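Local coordinates for fervidolysin (Fervidobacterium pennivorans, PDB 1R6V), which degrades keratin into peptides as a subtilisin-like serine protease, allowing its bacterium to grow on native feathers, at residues Lys33-Ile47 with Ile81-Ser95. The protein carries 1 engineered substitution. Numbering follows the deposited sequence.
Sequences KILVGYNDRSEVDKI and IKALALKGIRYVEPS
Ile89 CD1 is met by Val36 CG1, Tyr38 CB, Glu43 CB, Val44 CG2 and Ile47 CD1, in the apolar layer between helix 41-47 and the antiparallel sheet of the propeptide domain. Beta-branched Val36, Ile89 and Val92 suit a strand, and Leu86 and Ile81, from the segment before strand 89-93, complete the layer: Ile47 presses CG1 to 3.4 Å from Leu86 CD1, a tight fit, while Ile34 and Ile81 meet tip to tip through their CD1 atoms. Strands 33-38 and 89-93 pair antiparallel, interrupted by a classic beta bulge, where Arg90 and Tyr91 both face Gly37 and give their N-H groups to its carbonyl. Having no side chain, Gly37 lets the Tyr91 ring lie over it, CA 3.7 Å from the ring centroid in a CH-pi contact; the Tyr91 hydroxyl is hydrogen-bonded to Thr276 OG1, in helix 275-286 of the catalytic domain. Toward the edge, Arg90, bent at chi3 (-68°), crosses the Asn39 amide with its aliphatic part and grips Tyr38 O side-on through NE, at 3.0 Å, and NH2. Replacing Arg90 by an alanine would probably leave Tyr38 O without these two donors and Asn39 without the chain it packs across. Tyr38 O lies in the guanidinium plane.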
loop_
_atom_site.group_PDB
_atom_site.type_symbol
_atom_site.label_atom_id
_atom_site.label_comp_id
_atom_site.label_asym_id
_atom_site.label_seq_id
_atom_site.Cartn_x
_atom_site.Cartn_y
_atom_site.Cartn_z
ATOM N N LYS A 33 5.166 9.037 15.281
ATOM C CA LYS A 33 4.527 7.744 15.475
ATOM C C LYS A 33 5.111 6.708 14.526
ATOM O O LYS A 33 5.479 7.039 13.400
ATOM C CB LYS A 33 3.021 7.861 15.206
ATOM C CG LYS A 33 2.289 6.525 15.198
ATOM C CD LYS A 33 0.853 6.660 14.694
ATOM C CE LYS A 33 -0.060 7.263 15.744
ATOM N NZ LYS A 33 -1.484 7.166 15.286
ATOM N N ILE A 34 5.209 5.469 14.997
ATOM C CA ILE A 34 5.675 4.374 14.148
ATOM C C ILE A 34 4.709 3.201 14.211
ATOM O O ILE A 34 4.051 2.977 15.229
ATOM C CB ILE A 34 7.089 3.853 14.534
ATOM C CG1 ILE A 34 7.151 3.461 16.017
ATOM C CG2 ILE A 34 8.129 4.901 14.187
ATOM C CD1 ILE A 34 8.531 2.811 16.406
ATOM N N LEU A 35 4.593 2.482 13.096
ATOM C CA LEU A 35 3.721 1.312 13.029
ATOM C C LEU A 35 4.661 0.131 12.980
ATOM O O LEU A 35 5.560 0.095 12.147
ATOM C CB LEU A 35 2.853 1.329 11.757
ATOM C CG LEU A 35 2.057 2.603 11.439
ATOM C CD1 LEU A 35 0.907 2.241 10.524
ATOM C CD2 LEU A 35 1.567 3.288 12.676
ATOM N N VAL A 36 4.465 -0.824 13.884
ATOM C CA VAL A 36 5.335 -1.987 13.949
ATOM C C VAL A 36 4.608 -3.275 13.605
ATOM O O VAL A 36 3.658 -3.657 14.284
ATOM C CB VAL A 36 5.967 -2.129 15.368
ATOM C CG1 VAL A 36 6.901 -3.342 15.417
ATOM C CG2 VAL A 36 6.751 -0.835 15.719
ATOM N N GLY A 37 5.048 -3.914 12.522
ATOM C CA GLY A 37 4.489 -5.183 12.102
ATOM C C GLY A 37 5.393 -6.192 12.768
ATOM O O GLY A 37 6.611 -6.154 12.587
ATOM N N TYR A 38 4.816 -7.103 13.536
ATOM C CA TYR A 38 5.618 -8.066 14.263
ATOM C C TYR A 38 5.191 -9.488 13.984
ATOM O O TYR A 38 4.165 -9.740 13.354
ATOM C CB TYR A 38 5.448 -7.802 15.768
ATOM C CG TYR A 38 4.013 -7.969 16.264
ATOM C CD1 TYR A 38 3.525 -9.219 16.648
ATOM C CD2 TYR A 38 3.140 -6.880 16.348
ATOM C CE1 TYR A 38 2.207 -9.383 17.105
ATOM C CE2 TYR A 38 1.807 -7.037 16.806
ATOM C CZ TYR A 38 1.351 -8.297 17.182
ATOM O OH TYR A 38 0.051 -8.470 17.632
ATOM N N ASN A 39 6.014 -10.417 14.445
ATOM C CA ASN A 39 5.657 -11.814 14.376
ATOM C C ASN A 39 5.504 -12.152 15.855
ATOM O O ASN A 39 4.493 -12.701 16.261
ATOM C CB ASN A 39 6.750 -12.656 13.726
ATOM C CG ASN A 39 6.727 -12.557 12.211
ATOM O OD1 ASN A 39 5.658 -12.542 11.592
ATOM N ND2 ASN A 39 7.904 -12.496 11.607
ATOM N N ASP A 40 6.487 -11.747 16.660
ATOM C CA ASP A 40 6.494 -11.994 18.106
ATOM C C ASP A 40 6.137 -10.714 18.866
ATOM O O ASP A 40 6.955 -9.808 18.995
ATOM C CB ASP A 40 7.886 -12.501 18.507
ATOM C CG ASP A 40 8.061 -12.675 20.007
ATOM O OD1 ASP A 40 7.128 -12.392 20.785
ATOM O OD2 ASP A 40 9.165 -13.100 20.401
ATOM N N ARG A 41 4.905 -10.637 19.359
ATOM C CA ARG A 41 4.442 -9.448 20.079
ATOM C C ARG A 41 5.381 -9.019 21.216
ATOM O O ARG A 41 5.499 -7.835 21.509
ATOM C CB ARG A 41 3.022 -9.686 20.628
ATOM C CG ARG A 41 2.452 -8.559 21.518
ATOM C CD ARG A 41 2.396 -7.201 20.786
ATOM N NE ARG A 41 1.909 -6.102 21.635
ATOM C CZ ARG A 41 2.659 -5.402 22.485
ATOM N NH1 ARG A 41 3.952 -5.671 22.623
ATOM N NH2 ARG A 41 2.120 -4.420 23.196
ATOM N N SER A 42 6.054 -9.972 21.855
ATOM C CA SER A 42 6.945 -9.608 22.953
ATOM C C SER A 42 8.137 -8.757 22.489
ATOM O O SER A 42 8.631 -7.897 23.232
ATOM C CB SER A 42 7.443 -10.863 23.686
ATOM O OG SER A 42 8.353 -11.604 22.894
ATOM N N GLU A 43 8.584 -8.974 21.257
ATOM C CA GLU A 43 9.713 -8.216 20.736
ATOM C C GLU A 43 9.373 -6.749 20.570
ATOM O O GLU A 43 10.257 -5.894 20.589
ATOM C CB GLU A 43 10.179 -8.776 19.387
ATOM C CG GLU A 43 11.028 -10.031 19.487
ATOM C CD GLU A 43 12.387 -9.775 20.135
ATOM O OE1 GLU A 43 13.265 -9.133 19.509
ATOM O OE2 GLU A 43 12.580 -10.216 21.285
ATOM N N VAL A 44 8.093 -6.455 20.377
ATOM C CA VAL A 44 7.672 -5.071 20.212
ATOM C C VAL A 44 8.012 -4.303 21.487
ATOM O O VAL A 44 8.332 -3.117 21.440
ATOM C CB VAL A 44 6.148 -4.976 19.932
ATOM C CG1 VAL A 44 5.723 -3.523 19.793
ATOM C CG2 VAL A 44 5.814 -5.736 18.641
ATOM N N ASP A 45 7.972 -4.986 22.624
ATOM C CA ASP A 45 8.273 -4.316 23.877
ATOM C C ASP A 45 9.716 -3.806 23.921
ATOM O O ASP A 45 10.004 -2.850 24.634
ATOM C CB ASP A 45 7.979 -5.240 25.060
ATOM C CG ASP A 45 6.497 -5.595 25.167
ATOM O OD1 ASP A 45 5.649 -4.761 24.769
ATOM O OD2 ASP A 45 6.184 -6.699 25.663
ATOM N N LYS A 46 10.611 -4.435 23.156
ATOM C CA LYS A 46 12.002 -3.993 23.101
ATOM C C LYS A 46 12.069 -2.652 22.364
ATOM O O LYS A 46 12.904 -1.808 22.677
ATOM C CB LYS A 46 12.874 -5.026 22.389
ATOM C CG LYS A 46 13.042 -6.323 23.163
ATOM C CD LYS A 46 13.917 -7.296 22.394
ATOM C CE LYS A 46 14.191 -8.569 23.197
ATOM N NZ LYS A 46 15.023 -9.517 22.407
ATOM N N ILE A 47 11.185 -2.462 21.381
ATOM C CA ILE A 47 11.129 -1.205 20.644
ATOM C C ILE A 47 10.495 -0.127 21.526
ATOM O O ILE A 47 10.949 1.017 21.535
ATOM C CB ILE A 47 10.284 -1.343 19.347
ATOM C CG1 ILE A 47 10.991 -2.277 18.367
ATOM C CG2 ILE A 47 10.079 0.026 18.702
ATOM C CD1 ILE A 47 10.176 -2.600 17.094
ATOM N N ILE A 81 16.294 2.003 17.001
ATOM C CA ILE A 81 15.876 0.651 16.671
ATOM C C ILE A 81 16.827 -0.132 15.770
ATOM O O ILE A 81 17.004 -1.335 15.948
ATOM C CB ILE A 81 14.495 0.682 15.947
ATOM C CG1 ILE A 81 13.435 1.349 16.837
ATOM C CG2 ILE A 81 14.061 -0.743 15.581
ATOM C CD1 ILE A 81 12.117 1.656 16.102
ATOM N N LYS A 82 17.436 0.575 14.824
ATOM C CA LYS A 82 18.305 -0.036 13.819
ATOM C C LYS A 82 19.437 -0.918 14.287
ATOM O O LYS A 82 19.877 -1.800 13.546
ATOM C CB LYS A 82 18.858 1.038 12.887
ATOM C CG LYS A 82 20.009 1.851 13.442
ATOM C CD LYS A 82 20.238 3.083 12.586
ATOM C CE LYS A 82 21.398 3.905 13.127
ATOM N NZ LYS A 82 21.498 5.248 12.495
ATOM N N ALA A 83 19.914 -0.702 15.507
ATOM C CA ALA A 83 21.010 -1.517 16.013
ATOM C C ALA A 83 20.591 -2.436 17.159
ATOM O O ALA A 83 21.447 -2.965 17.869
ATOM C CB ALA A 83 22.177 -0.608 16.460
ATOM N N LEU A 84 19.285 -2.639 17.338
ATOM C CA LEU A 84 18.795 -3.494 18.425
ATOM C C LEU A 84 18.882 -4.992 18.180
ATOM O O LEU A 84 18.803 -5.781 19.121
ATOM C CB LEU A 84 17.347 -3.149 18.777
ATOM C CG LEU A 84 17.099 -1.750 19.330
ATOM C CD1 LEU A 84 15.611 -1.575 19.621
ATOM C CD2 LEU A 84 17.924 -1.546 20.601
ATOM N N ALA A 85 19.020 -5.391 16.922
ATOM C CA ALA A 85 19.129 -6.806 16.604
ATOM C C ALA A 85 17.870 -7.600 16.956
ATOM O O ALA A 85 17.951 -8.686 17.532
ATOM C CB ALA A 85 20.335 -7.404 17.326
ATOM N N LEU A 86 16.708 -7.059 16.605
ATOM C CA LEU A 86 15.443 -7.726 16.882
ATOM C C LEU A 86 15.278 -8.892 15.906
ATOM O O LEU A 86 15.774 -8.834 14.787
ATOM C CB LEU A 86 14.298 -6.728 16.709
ATOM C CG LEU A 86 14.507 -5.398 17.438
ATOM C CD1 LEU A 86 13.368 -4.436 17.108
ATOM C CD2 LEU A 86 14.592 -5.642 18.932
ATOM N N LYS A 87 14.594 -9.953 16.313
ATOM C CA LYS A 87 14.428 -11.075 15.393
ATOM C C LYS A 87 12.978 -11.357 14.983
ATOM O O LYS A 87 12.717 -11.813 13.865
ATOM C CB LYS A 87 15.047 -12.346 15.982
ATOM C CG LYS A 87 14.215 -13.028 17.057
ATOM C CD LYS A 87 14.119 -12.195 18.322
ATOM C CE LYS A 87 13.240 -12.886 19.376
ATOM N NZ LYS A 87 13.727 -14.257 19.739
ATOM N N GLY A 88 12.039 -11.088 15.876
ATOM C CA GLY A 88 10.649 -11.352 15.551
ATOM C C GLY A 88 9.845 -10.141 15.125
ATOM O O GLY A 88 8.661 -10.055 15.432
ATOM N N ILE A 89 10.486 -9.208 14.425
ATOM C CA ILE A 89 9.812 -8.000 13.943
ATOM C C ILE A 89 9.765 -8.063 12.416
ATOM O O ILE A 89 10.773 -8.380 11.780
ATOM C CB ILE A 89 10.581 -6.715 14.379
ATOM C CG1 ILE A 89 10.504 -6.528 15.901
ATOM C CG2 ILE A 89 10.009 -5.482 13.685
ATOM C CD1 ILE A 89 9.110 -6.492 16.481
ATOM N N ARG A 90 8.609 -7.780 11.817
ATOM C CA ARG A 90 8.514 -7.802 10.358
ATOM C C ARG A 90 8.935 -6.469 9.734
ATOM O O ARG A 90 9.689 -6.441 8.754
ATOM C CB ARG A 90 7.090 -8.169 9.913
ATOM C CG ARG A 90 6.795 -9.673 9.919
ATOM C CD ARG A 90 5.373 -9.965 9.433
ATOM N NE ARG A 90 4.417 -9.454 10.406
ATOM C CZ ARG A 90 3.432 -8.603 10.142
ATOM N NH1 ARG A 90 3.233 -8.146 8.906
ATOM N NH2 ARG A 90 2.665 -8.188 11.137
ATOM N N TYR A 91 8.463 -5.360 10.293
ATOM C CA TYR A 91 8.829 -4.057 9.751
ATOM C C TYR A 91 8.476 -2.948 10.716
ATOM O O TYR A 91 7.730 -3.156 11.676
ATOM C CB TYR A 91 8.105 -3.793 8.419
ATOM C CG TYR A 91 6.595 -3.746 8.552
ATOM C CD1 TYR A 91 5.947 -2.617 9.076
ATOM C CD2 TYR A 91 5.818 -4.857 8.231
ATOM C CE1 TYR A 91 4.562 -2.610 9.282
ATOM C CE2 TYR A 91 4.426 -4.862 8.436
ATOM C CZ TYR A 91 3.809 -3.739 8.960
ATOM O OH TYR A 91 2.444 -3.740 9.159
ATOM N N VAL A 92 9.040 -1.772 10.456
ATOM C CA VAL A 92 8.767 -0.578 11.245
ATOM C C VAL A 92 8.594 0.506 10.206
ATOM O O VAL A 92 9.502 0.729 9.418
ATOM C CB VAL A 92 9.947 -0.184 12.149
ATOM C CG1 VAL A 92 9.566 1.069 12.955
ATOM C CG2 VAL A 92 10.283 -1.329 13.097
ATOM N N GLU A 93 7.450 1.181 10.189
ATOM C CA GLU A 93 7.238 2.225 9.184
ATOM C C GLU A 93 6.403 3.362 9.764
ATOM O O GLU A 93 5.779 3.202 10.801
ATOM C CB GLU A 93 6.483 1.614 7.996
ATOM C CG GLU A 93 5.086 1.135 8.376
ATOM C CD GLU A 93 4.355 0.424 7.244
ATOM O OE1 GLU A 93 3.216 -0.014 7.481
ATOM O OE2 GLU A 93 4.914 0.303 6.129
ATOM N N PRO A 94 6.388 4.533 9.106
ATOM C CA PRO A 94 5.566 5.622 9.641
ATOM C C PRO A 94 4.150 5.460 9.056
ATOM O O PRO A 94 3.902 4.551 8.254
ATOM C CB PRO A 94 6.240 6.869 9.069
ATOM C CG PRO A 94 6.659 6.394 7.712
ATOM C CD PRO A 94 7.244 5.009 7.999
ATOM N N SER A 95 3.225 6.313 9.479
ATOM C CA SER A 95 1.892 6.326 8.891
ATOM C C SER A 95 2.120 7.379 7.817
ATOM O O SER A 95 2.632 8.473 8.108
ATOM C CB SER A 95 0.841 6.828 9.880
ATOM O OG SER A 95 -0.372 7.137 9.215
HETATM O O HOH W 1 3.889 8.152 11.487
HETATM O O HOH W 2 10.668 -12.794 12.531
#